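Local coordinates for RagB/SusD domain protein (PDB 5J5U), which binds chitin and, as a SusD homologue, probably helps deliver chitin fragments to the outer-membrane uptake machinery of a polysaccharide utilization system, at residues Arg114-Tyr119 with Asp141-Ile146; Ala210-Gly215 with Ala358-Lys363; Ser60-Val65 with Gly442-Arg447; Ile369-Val374 with Trp408-Phe413. One frame throughout, in Å; residues are numbered along the deposited sequence.

Contact 1 of 4, residues Arg114-Tyr119 with Asp141-Ile146; sequences RLTDIY and DKQQDI
The carboxamide of Gln143 meets the hydroxyl of Thr116 nearly within its own plane, OG1 lying just 12° out of it, at the NE2 side of the group. The carboxylate of Asp117 is a second flat group here and stands almost perpendicular to the amide, the two planes 86° apart; its OD1 is 4.0 Å from NE2 of Gln143, so the two are neighbours without pairing. NE2 of Gln143 donates a moderately bent hydrogen bond to OG1 of Thr116, 3.1 Å long with an angle of 152° at the hydrogen. That oxygen also gives its own proton to the carbonyl of Gly120, so the threonine hydroxyl serves as acceptor and donor at once in a buried place. Glutamine suits its position because its chain, with CG anti to the backbone N and extended beyond, spans the gap between the backbones. Its amide has a further, stronger polar partner in Trp481. CD1 of Ile146 packs beside OG1 of Thr116 at 3.8 Å, while the apolar touch joins CG2 of Ile146 to CG2 of Thr116, 4.2 Å apart; the two side chains lie alongside, running opposite ways. Asp117 OD1 is taken by Tyr147 and Trp481, and OD2 forms a salt bridge with Arg195, which balances its probable buried charge. The contact joins the C-terminal end of helix 98-119 to the first turn of helix 143-160, whose Gln143 N is held by Asp121, with helix 66-90 packed against Leu115 and Ile118 and helix 415-425 against Asp117 and Ile118.

Contact 2 of 4, residues Ala210-Gly215 with Ala358-Lys363; sequences AAFQNG and ADFYKK
Phe360 reaches toward Phe212 between helices that stand well apart here: the nearest alpha carbons, those of these two residues, are 12.1 Å apart, and between these two segments the rings alone meet. From CB, which leaves helix 357-371 in the direction of the other segment, the chain runs to CG with the ring anti to the carbonyl carbon (chi1 -82°). Along its length the side chain lies against helix 337-349, at Gln341, Leu344 and Ala345. Contact with Phe212 is made at the far end: CZ of Phe360 is 4.1 Å from CZ of Phe212 and equally close to its CE1, so the tip meets the CE1-CZ bond at the outer end of the partner ring. Overall the rings form an offset edge-to-face pair, the edge of Phe360 turned toward the face of Phe212, with centroids 6.0 Å apart and planes at 85°. In such a pair, weakly positive ring hydrogens probably face the electron-rich pi cloud, a modest attraction that adds to the dispersion between the carbons. Phenylalanine fits both places, being long and flat enough to span the distance without leaving a polar group behind. Phe212, near the C-terminal end of helix 201-214, also packs on Val353 and on Leu344, the residue that Phe360 touches too, so helix 337-349 lies against both rings while helix 178-195 packs on Ala210, Ala211 and Asn214.

Contact 3 of 4, residues Ser60-Val65 with Gly442-Arg447; sequences SKFKKV and GVVPTR
Phe62 packs tightly against the backbone of Gly442 and Val443 and against Val444 and Pro445, and nearly all of the contact belongs to this one ring. Over one face stands CD of Pro445, 3.7 Å from the ring centroid and 12° from the ring normal, a CH-pi contact. A proline CD is well suited to it, since its hydrogens are made slightly positive by the adjoining backbone nitrogen. The opposite face is met by the carbonyl oxygen of Ser60, displaced toward the ring's periphery. At the edge, in the ring plane, lies the C atom of Gly442, 3.7 Å from CE2 of Phe62. The carbonyl O of Val443 comes within 3.4 Å of Phe62 CD2 from an oblique direction, and CG2 of Val444 touches CZ of Phe62 at 3.9 Å. Phe62 leaves the preceding helix with positive phi (74°), and its side chain is directed at 442-447. Gly442 also has positive phi (91°), where a side chain would press on the preceding carbonyl; glycine avoids this.

The looser side begins at partly exposed Gly442 and at Val443, whose side chain points away from Phe62 and is exposed. Lys61 and Lys63 both pair with Asp437 and Glu57. Pro445 and Val444 rest on Phe45 of helix 31-45. The whole is a CH-pi contact of a proline on a phenylalanine joining two irregular loops, distant in sequence but laid together on the helical body of a SusD-family protein.

Contact 4 of 4, residues Ile369-Val374 with Trp408-Phe413; sequences IKQLEV and WITYLF
A buried, mainly polar side-chain-to-backbone contact joins Gln371, in the last part of helix 357-371, to Thr410, near the close of helix 399-410; the centre of the contact lies about 11 Å from the centre of the chain. The carboxamide NE2 of Gln371 donates to the backbone carbonyl O of Thr410; the bond is weak, 3.3 Å long and bent, with an angle of 144° at the hydrogen. Gln371 gets there by an uncommon torsion, with CG between the backbone N and the carbonyl carbon (chi1 88°), and its chain then extends straight across to meet Thr410 at about a right angle. The other end of the amide is in loose van der Waals contact, its OE1 4.2 Å from CG2 of Thr410. Threonine suits this place by dividing its roles: the methyl faces the amide, while OG1 turns to Ser338, its strongest polar partner, on helix 337-349. Beside this pair the hydrophobic Leu372 and Phe413 come near each other without close contact, and both pack on Leu279 of the short helix 276-279.

The carbonyl of Thr410 belongs to the last turn of its helix, where the helix dipole would tend to make such oxygens more electron-rich, so an amide N-H is an apt neutral donor here. Being long and bent, the bond probably adds little energy, but it gives the buried carbonyl of Thr410 a donor: a directional link between two helices in a buried position, without bringing in charge.

Contact 3 closes the widest loop of the chain, and contacts 1, 2 and 4 are nested inside it, following one another in that order. Contacts 2 and 4 share helix 357-371, one near its start and one later along it, with centres about 18 Å apart. Contacts 1 and 3 touch directly: Tyr119 O and Arg447 NH2 are 3.0 Å apart, a probable hydrogen bond, and Ile118 packs on Arg447. Contacts 2 and 3 lie on opposite sides of the chain's centre, their centres about 34 Å apart, as do contacts 1 and 4, centres about 26 Å apart. Together they tie remote parts of the sequence into one compact, helix-rich body, as in other SusD-family proteins.

Contact 1 of 4, residues Arg114-Tyr119 with Asp141-Ile146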
# COMPACT_ATOMS: atom_id res chain seq x y z
N ARG A 114 3.45 7.95 -1.23
CA ARG A 114 4.27 6.75 -1.15
C ARG A 114 5.73 7.18 -0.90
O ARG A 114 6.41 6.67 0.02
CB ARG A 114 4.11 5.91 -2.43
CG ARG A 114 2.66 5.34 -2.64
CD ARG A 114 2.31 5.11 -4.11
NE ARG A 114 2.96 6.11 -4.96
CZ ARG A 114 3.35 5.91 -6.22
NH1 ARG A 114 3.14 4.75 -6.81
NH2 ARG A 114 3.97 6.88 -6.88
N LEU A 115 6.17 8.19 -1.66
CA LEU A 115 7.56 8.65 -1.62
C LEU A 115 8.02 9.03 -0.21
O LEU A 115 8.97 8.43 0.32
CB LEU A 115 7.74 9.83 -2.59
CG LEU A 115 9.18 10.23 -2.94
CD1 LEU A 115 9.92 9.07 -3.57
CD2 LEU A 115 9.16 11.38 -3.91
N THR A 116 7.32 9.98 0.42
CA THR A 116 7.73 10.45 1.74
C THR A 116 7.59 9.28 2.72
O THR A 116 8.49 9.02 3.55
CB THR A 116 6.93 11.72 2.19
OG1 THR A 116 7.35 12.16 3.48
CG2 THR A 116 5.38 11.52 2.15
N ASP A 117 6.53 8.48 2.55
CA ASP A 117 6.28 7.41 3.50
C ASP A 117 7.44 6.40 3.49
O ASP A 117 7.75 5.77 4.51
CB ASP A 117 4.97 6.73 3.22
CG ASP A 117 3.79 7.49 3.79
OD1 ASP A 117 4.02 8.50 4.49
OD2 ASP A 117 2.63 7.05 3.55
N ILE A 118 8.10 6.28 2.33
CA ILE A 118 9.22 5.35 2.25
C ILE A 118 10.56 6.05 2.64
O ILE A 118 11.40 5.44 3.31
CB ILE A 118 9.30 4.71 0.86
CG1 ILE A 118 8.25 3.60 0.74
CG2 ILE A 118 10.67 4.09 0.61
CD1 ILE A 118 8.59 2.36 1.59
N TYR A 119 10.76 7.32 2.28
CA TYR A 119 12.10 7.90 2.50
C TYR A 119 12.16 8.97 3.57
O TYR A 119 13.24 9.37 4.00
CB TYR A 119 12.67 8.47 1.20
CG TYR A 119 12.81 7.45 0.09
CD1 TYR A 119 13.91 6.61 0.03
CD2 TYR A 119 11.83 7.33 -0.91
CE1 TYR A 119 14.05 5.67 -0.99
CE2 TYR A 119 11.96 6.39 -1.94
CZ TYR A 119 13.09 5.57 -1.97
OH TYR A 119 13.25 4.62 -2.97
N ASP A 141 11.78 18.76 1.90
CA ASP A 141 10.77 19.28 2.84
C ASP A 141 10.69 18.38 4.06
O ASP A 141 10.76 17.16 3.94
CB ASP A 141 9.37 19.37 2.22
CG ASP A 141 9.32 20.21 0.96
OD1 ASP A 141 10.22 21.03 0.72
OD2 ASP A 141 8.34 20.05 0.20
N LYS A 142 10.52 18.98 5.24
CA LYS A 142 10.21 18.19 6.41
C LYS A 142 8.89 17.45 6.20
O LYS A 142 7.89 18.04 5.73
CB LYS A 142 10.14 19.08 7.65
CG LYS A 142 11.46 19.66 8.07
CD LYS A 142 11.28 20.75 9.11
CE LYS A 142 10.60 20.23 10.38
NZ LYS A 142 10.94 21.03 11.60
N GLN A 143 8.87 16.17 6.55
CA GLN A 143 7.69 15.33 6.32
C GLN A 143 6.43 15.94 6.95
O GLN A 143 5.36 15.91 6.34
CB GLN A 143 7.91 13.90 6.86
CG GLN A 143 6.73 12.96 6.56
CD GLN A 143 6.95 11.52 7.05
OE1 GLN A 143 7.04 11.26 8.26
NE2 GLN A 143 7.02 10.58 6.11
N GLN A 144 6.57 16.55 8.12
CA GLN A 144 5.42 17.20 8.76
C GLN A 144 4.78 18.26 7.83
O GLN A 144 3.55 18.33 7.68
CB GLN A 144 5.83 17.84 10.09
CG GLN A 144 4.73 18.68 10.74
CD GLN A 144 5.10 19.15 12.13
OE1 GLN A 144 6.25 19.47 12.41
NE2 GLN A 144 4.11 19.21 13.01
N ASP A 145 5.62 19.08 7.20
CA ASP A 145 5.13 20.10 6.28
C ASP A 145 4.55 19.44 5.02
O ASP A 145 3.57 19.94 4.46
CB ASP A 145 6.25 21.10 5.91
CG ASP A 145 6.80 21.83 7.13
OD1 ASP A 145 6.01 22.09 8.05
OD2 ASP A 145 8.00 22.14 7.20
N ILE A 146 5.15 18.35 4.57
CA ILE A 146 4.65 17.66 3.38
C ILE A 146 3.24 17.22 3.67
O ILE A 146 2.34 17.39 2.85
CB ILE A 146 5.52 16.43 2.98
CG1 ILE A 146 6.95 16.84 2.59
CG2 ILE A 146 4.88 15.67 1.83
CD1 ILE A 146 7.82 15.68 2.08

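Contact 2 of 4, residues Ala210-Gly215 with Ala358-Lys363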
# COMPACT_ATOMS: atom_id res chain seq x y z
N ALA A 210 -12.85 15.51 9.53
CA ALA A 210 -13.09 16.26 8.29
C ALA A 210 -13.29 15.35 7.07
O ALA A 210 -14.21 15.56 6.25
CB ALA A 210 -11.98 17.23 8.03
N ALA A 211 -12.45 14.32 6.97
CA ALA A 211 -12.52 13.38 5.86
C ALA A 211 -13.86 12.65 5.89
O ALA A 211 -14.57 12.55 4.89
CB ALA A 211 -11.37 12.38 5.93
N PHE A 212 -14.20 12.16 7.07
CA PHE A 212 -15.43 11.43 7.29
C PHE A 212 -16.67 12.23 6.89
O PHE A 212 -17.57 11.72 6.22
CB PHE A 212 -15.52 11.00 8.75
CG PHE A 212 -16.78 10.28 9.10
CD1 PHE A 212 -17.24 9.26 8.28
CD2 PHE A 212 -17.50 10.62 10.23
CE1 PHE A 212 -18.40 8.58 8.60
CE2 PHE A 212 -18.66 9.95 10.55
CZ PHE A 212 -19.11 8.93 9.73
N GLN A 213 -16.70 13.50 7.27
CA GLN A 213 -17.90 14.29 7.05
C GLN A 213 -17.99 14.75 5.60
O GLN A 213 -19.08 14.78 5.03
CB GLN A 213 -17.94 15.47 8.01
CG GLN A 213 -18.03 15.02 9.47
CD GLN A 213 -18.28 16.16 10.45
OE1 GLN A 213 -17.80 17.28 10.26
NE2 GLN A 213 -19.05 15.88 11.49
N ASN A 214 -16.85 15.03 4.97
CA ASN A 214 -16.88 15.37 3.55
C ASN A 214 -17.32 14.17 2.68
O ASN A 214 -17.84 14.35 1.57
CB ASN A 214 -15.51 15.85 3.08
CG ASN A 214 -15.16 17.23 3.59
OD1 ASN A 214 -15.83 17.77 4.47
ND2 ASN A 214 -14.09 17.81 3.04
N GLY A 215 -17.08 12.96 3.18
CA GLY A 215 -17.55 11.75 2.52
C GLY A 215 -16.51 10.87 1.84
O GLY A 215 -16.01 11.21 0.77
N ALA A 358 -17.27 -1.37 15.88
CA ALA A 358 -17.61 -2.73 15.48
C ALA A 358 -18.31 -2.79 14.12
O ALA A 358 -18.04 -3.69 13.31
CB ALA A 358 -18.47 -3.40 16.55
N ASP A 359 -19.19 -1.83 13.86
CA ASP A 359 -19.96 -1.83 12.63
C ASP A 359 -19.09 -1.42 11.43
O ASP A 359 -19.14 -2.05 10.35
CB ASP A 359 -21.15 -0.88 12.77
CG ASP A 359 -22.25 -1.44 13.65
OD1 ASP A 359 -22.75 -2.56 13.39
OD2 ASP A 359 -22.61 -0.76 14.65
N PHE A 360 -18.27 -0.40 11.63
CA PHE A 360 -17.26 -0.00 10.65
C PHE A 360 -16.32 -1.17 10.32
O PHE A 360 -16.03 -1.45 9.16
CB PHE A 360 -16.43 1.17 11.18
CG PHE A 360 -17.08 2.52 11.01
CD1 PHE A 360 -17.58 2.92 9.78
CD2 PHE A 360 -17.15 3.41 12.08
CE1 PHE A 360 -18.15 4.17 9.61
CE2 PHE A 360 -17.72 4.66 11.93
CZ PHE A 360 -18.23 5.04 10.69
N TYR A 361 -15.88 -1.86 11.36
CA TYR A 361 -15.01 -3.02 11.23
C TYR A 361 -15.65 -4.10 10.36
O TYR A 361 -15.02 -4.63 9.43
CB TYR A 361 -14.68 -3.57 12.61
CG TYR A 361 -13.76 -4.77 12.62
CD1 TYR A 361 -12.40 -4.63 12.40
CD2 TYR A 361 -14.26 -6.04 12.91
CE1 TYR A 361 -11.56 -5.73 12.44
CE2 TYR A 361 -13.44 -7.14 12.94
CZ TYR A 361 -12.09 -6.98 12.71
OH TYR A 361 -11.27 -8.09 12.75
N LYS A 362 -16.90 -4.43 10.68
CA LYS A 362 -17.62 -5.47 9.95
C LYS A 362 -17.73 -5.12 8.48
O LYS A 362 -17.46 -5.95 7.60
CB LYS A 362 -19.01 -5.68 10.55
CG LYS A 362 -19.01 -6.34 11.92
CD LYS A 362 -20.39 -6.32 12.56
CE LYS A 362 -20.42 -7.15 13.83
NZ LYS A 362 -21.81 -7.26 14.34
N LYS A 363 -18.10 -3.86 8.22
CA LYS A 363 -18.25 -3.40 6.84
C LYS A 363 -16.91 -3.46 6.11
O LYS A 363 -16.84 -3.80 4.92
CB LYS A 363 -18.80 -1.97 6.82
CG LYS A 363 -20.26 -1.84 7.27
CD LYS A 363 -20.68 -0.37 7.41
CE LYS A 363 -22.01 -0.25 8.16
NZ LYS A 363 -22.44 1.16 8.40

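Contact 3 of 4, residues Ser60-Val65 with Gly442-Arg447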
# COMPACT_ATOMS: atom_id res chain seq x y z
N SER A 60 12.82 -10.50 2.89
CA SER A 60 12.44 -11.27 4.05
C SER A 60 13.57 -11.28 5.12
O SER A 60 13.31 -11.03 6.29
CB SER A 60 12.10 -12.69 3.59
OG SER A 60 11.26 -13.32 4.53
N LYS A 61 14.81 -11.51 4.68
CA LYS A 61 15.94 -11.61 5.62
C LYS A 61 16.65 -10.27 5.90
O LYS A 61 17.45 -10.20 6.83
CB LYS A 61 16.97 -12.61 5.09
CG LYS A 61 16.44 -14.01 4.97
CD LYS A 61 17.57 -15.02 4.76
CE LYS A 61 18.30 -14.84 3.46
NZ LYS A 61 19.29 -15.96 3.21
N PHE A 62 16.35 -9.23 5.12
CA PHE A 62 16.94 -7.88 5.22
C PHE A 62 18.39 -7.78 4.70
O PHE A 62 19.35 -7.78 5.46
CB PHE A 62 16.87 -7.36 6.67
CG PHE A 62 15.52 -7.60 7.33
CD1 PHE A 62 14.34 -7.55 6.58
CD2 PHE A 62 15.44 -7.87 8.70
CE1 PHE A 62 13.12 -7.76 7.16
CE2 PHE A 62 14.23 -8.08 9.30
CZ PHE A 62 13.05 -8.04 8.54
N LYS A 63 18.53 -7.70 3.39
CA LYS A 63 19.81 -7.45 2.77
C LYS A 63 19.69 -6.25 1.81
O LYS A 63 18.69 -6.12 1.10
CB LYS A 63 20.31 -8.69 2.02
CG LYS A 63 20.62 -9.86 2.90
CD LYS A 63 21.36 -10.95 2.13
CE LYS A 63 21.56 -12.18 3.00
NZ LYS A 63 22.28 -13.21 2.24
N LYS A 64 20.69 -5.37 1.82
CA LYS A 64 20.64 -4.15 1.03
C LYS A 64 21.09 -4.34 -0.40
O LYS A 64 22.12 -4.97 -0.65
CB LYS A 64 21.53 -3.06 1.65
CG LYS A 64 21.22 -2.75 3.06
CD LYS A 64 21.55 -1.30 3.35
CE LYS A 64 23.04 -1.08 3.52
NZ LYS A 64 23.31 0.23 4.21
N VAL A 65 20.31 -3.79 -1.32
CA VAL A 65 20.69 -3.61 -2.72
C VAL A 65 20.26 -2.19 -3.05
O VAL A 65 19.05 -1.87 -2.97
CB VAL A 65 20.01 -4.62 -3.69
CG1 VAL A 65 20.56 -4.46 -5.11
CG2 VAL A 65 20.20 -6.06 -3.22
N GLY A 442 17.80 -9.14 12.28
CA GLY A 442 16.38 -9.42 12.38
C GLY A 442 15.53 -8.21 12.71
O GLY A 442 14.35 -8.34 12.98
N VAL A 443 16.15 -7.02 12.72
CA VAL A 443 15.42 -5.78 12.96
C VAL A 443 14.74 -5.29 11.68
O VAL A 443 15.42 -5.07 10.66
CB VAL A 443 16.36 -4.68 13.48
CG1 VAL A 443 15.56 -3.40 13.76
CG2 VAL A 443 17.07 -5.16 14.75
N VAL A 444 13.42 -5.10 11.69
CA VAL A 444 12.80 -4.65 10.45
C VAL A 444 13.29 -3.23 10.07
O VAL A 444 13.27 -2.31 10.88
CB VAL A 444 11.27 -4.69 10.52
CG1 VAL A 444 10.67 -4.39 9.11
CG2 VAL A 444 10.80 -6.03 11.02
N PRO A 445 13.77 -3.08 8.84
CA PRO A 445 14.10 -1.75 8.34
C PRO A 445 12.91 -0.83 8.44
O PRO A 445 11.78 -1.24 8.13
CB PRO A 445 14.50 -2.02 6.89
CG PRO A 445 14.96 -3.45 6.90
CD PRO A 445 14.03 -4.13 7.84
N THR A 446 13.14 0.42 8.84
CA THR A 446 12.02 1.33 9.07
C THR A 446 11.94 2.46 8.04
O THR A 446 11.08 3.33 8.15
CB THR A 446 12.06 1.90 10.50
OG1 THR A 446 13.41 2.25 10.85
CG2 THR A 446 11.54 0.83 11.49
N ARG A 447 12.84 2.44 7.05
CA ARG A 447 12.72 3.31 5.86
C ARG A 447 13.68 2.77 4.80
O ARG A 447 14.51 1.94 5.11
CB ARG A 447 13.06 4.77 6.18
CG ARG A 447 14.56 4.99 6.54
CD ARG A 447 14.90 6.44 6.93
NE ARG A 447 15.01 7.34 5.77
CZ ARG A 447 16.12 7.53 5.04
NH1 ARG A 447 17.23 6.87 5.33
NH2 ARG A 447 16.12 8.38 4.01

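Contact 4 of 4, residues Ile369-Val374 with Trp408-Phe413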
# COMPACT_ATOMS: atom_id res chain seq x y z
N ILE A 369 -13.19 -8.83 1.69
CA ILE A 369 -13.47 -10.16 1.15
C ILE A 369 -14.03 -10.04 -0.27
O ILE A 369 -13.64 -10.81 -1.15
CB ILE A 369 -14.45 -10.94 2.04
CG1 ILE A 369 -13.83 -11.20 3.40
CG2 ILE A 369 -14.81 -12.28 1.40
CD1 ILE A 369 -14.81 -11.72 4.43
N LYS A 370 -14.88 -9.05 -0.50
CA LYS A 370 -15.49 -8.91 -1.82
C LYS A 370 -14.62 -8.20 -2.84
O LYS A 370 -14.85 -8.34 -4.04
CB LYS A 370 -16.85 -8.19 -1.74
CG LYS A 370 -17.97 -9.08 -1.20
CD LYS A 370 -19.32 -8.37 -1.04
CE LYS A 370 -20.39 -9.36 -0.57
NZ LYS A 370 -21.75 -8.78 -0.46
N GLN A 371 -13.63 -7.42 -2.38
CA GLN A 371 -12.83 -6.64 -3.32
C GLN A 371 -11.97 -7.55 -4.19
O GLN A 371 -11.53 -7.16 -5.27
CB GLN A 371 -11.94 -5.62 -2.57
CG GLN A 371 -10.59 -6.18 -2.15
CD GLN A 371 -9.84 -5.26 -1.20
OE1 GLN A 371 -10.44 -4.46 -0.49
NE2 GLN A 371 -8.52 -5.39 -1.17
N LEU A 372 -11.76 -8.78 -3.74
CA LEU A 372 -10.94 -9.74 -4.47
C LEU A 372 -11.63 -10.24 -5.75
O LEU A 372 -10.99 -10.81 -6.63
CB LEU A 372 -10.59 -10.93 -3.58
CG LEU A 372 -9.80 -10.70 -2.29
CD1 LEU A 372 -9.38 -12.04 -1.74
CD2 LEU A 372 -8.58 -9.83 -2.53
N GLU A 373 -12.94 -10.02 -5.84
CA GLU A 373 -13.68 -10.53 -6.99
C GLU A 373 -13.18 -9.92 -8.29
O GLU A 373 -13.08 -10.60 -9.31
CB GLU A 373 -15.17 -10.23 -6.81
CG GLU A 373 -15.80 -10.97 -5.63
CD GLU A 373 -17.26 -10.61 -5.44
OE1 GLU A 373 -17.85 -9.99 -6.35
OE2 GLU A 373 -17.80 -10.91 -4.36
N VAL A 374 -12.78 -8.66 -8.24
CA VAL A 374 -12.36 -7.98 -9.46
C VAL A 374 -11.08 -8.60 -10.01
O VAL A 374 -10.77 -8.42 -11.18
CB VAL A 374 -12.16 -6.47 -9.21
CG1 VAL A 374 -11.00 -6.22 -8.26
CG2 VAL A 374 -11.97 -5.73 -10.52
N TRP A 408 -3.81 -5.04 7.09
CA TRP A 408 -2.66 -5.76 6.57
C TRP A 408 -3.13 -6.77 5.52
O TRP A 408 -2.43 -7.02 4.52
CB TRP A 408 -1.91 -6.43 7.74
CG TRP A 408 -0.81 -7.34 7.34
CD1 TRP A 408 0.39 -6.98 6.79
CD2 TRP A 408 -0.78 -8.76 7.48
NE1 TRP A 408 1.16 -8.09 6.57
CE2 TRP A 408 0.47 -9.20 6.99
CE3 TRP A 408 -1.68 -9.71 7.99
CZ2 TRP A 408 0.83 -10.54 6.98
CZ3 TRP A 408 -1.31 -11.04 7.98
CH2 TRP A 408 -0.07 -11.45 7.49
N ILE A 409 -4.32 -7.32 5.71
CA ILE A 409 -4.88 -8.23 4.71
C ILE A 409 -5.43 -7.44 3.53
O ILE A 409 -5.20 -7.79 2.37
CB ILE A 409 -5.97 -9.14 5.32
CG1 ILE A 409 -5.33 -10.08 6.35
CG2 ILE A 409 -6.64 -9.97 4.23
CD1 ILE A 409 -6.29 -11.01 7.05
N THR A 410 -6.10 -6.34 3.82
CA THR A 410 -6.68 -5.48 2.81
C THR A 410 -5.61 -4.86 1.90
O THR A 410 -5.84 -4.70 0.69
CB THR A 410 -7.53 -4.38 3.50
OG1 THR A 410 -8.75 -4.97 3.97
CG2 THR A 410 -7.87 -3.25 2.56
N TYR A 411 -4.43 -4.57 2.47
CA TYR A 411 -3.33 -3.97 1.72
C TYR A 411 -2.47 -4.98 0.99
O TYR A 411 -1.38 -4.63 0.52
CB TYR A 411 -2.42 -3.17 2.64
CG TYR A 411 -2.99 -1.86 3.11
CD1 TYR A 411 -3.65 -1.00 2.24
CD2 TYR A 411 -2.89 -1.50 4.44
CE1 TYR A 411 -4.19 0.21 2.68
CE2 TYR A 411 -3.40 -0.30 4.89
CZ TYR A 411 -4.05 0.55 4.02
OH TYR A 411 -4.55 1.74 4.51
N LEU A 412 -2.93 -6.22 0.89
CA LEU A 412 -2.21 -7.22 0.11
C LEU A 412 -2.12 -6.76 -1.34
O LEU A 412 -3.07 -6.16 -1.84
CB LEU A 412 -2.89 -8.58 0.22
CG LEU A 412 -2.08 -9.77 -0.28
CD1 LEU A 412 -0.81 -9.88 0.52
CD2 LEU A 412 -2.92 -11.09 -0.20
N PHE A 413 -0.98 -6.99 -1.99
CA PHE A 413 -0.66 -6.47 -3.32
C PHE A 413 -0.44 -4.95 -3.35
O PHE A 413 -0.05 -4.40 -4.39
CB PHE A 413 -1.75 -6.85 -4.34
CG PHE A 413 -2.12 -8.31 -4.30
CD1 PHE A 413 -1.13 -9.28 -4.30
CD2 PHE A 413 -3.45 -8.70 -4.20
CE1 PHE A 413 -1.46 -10.62 -4.24
CE2 PHE A 413 -3.78 -10.04 -4.14
CZ PHE A 413 -2.80 -11.00 -4.17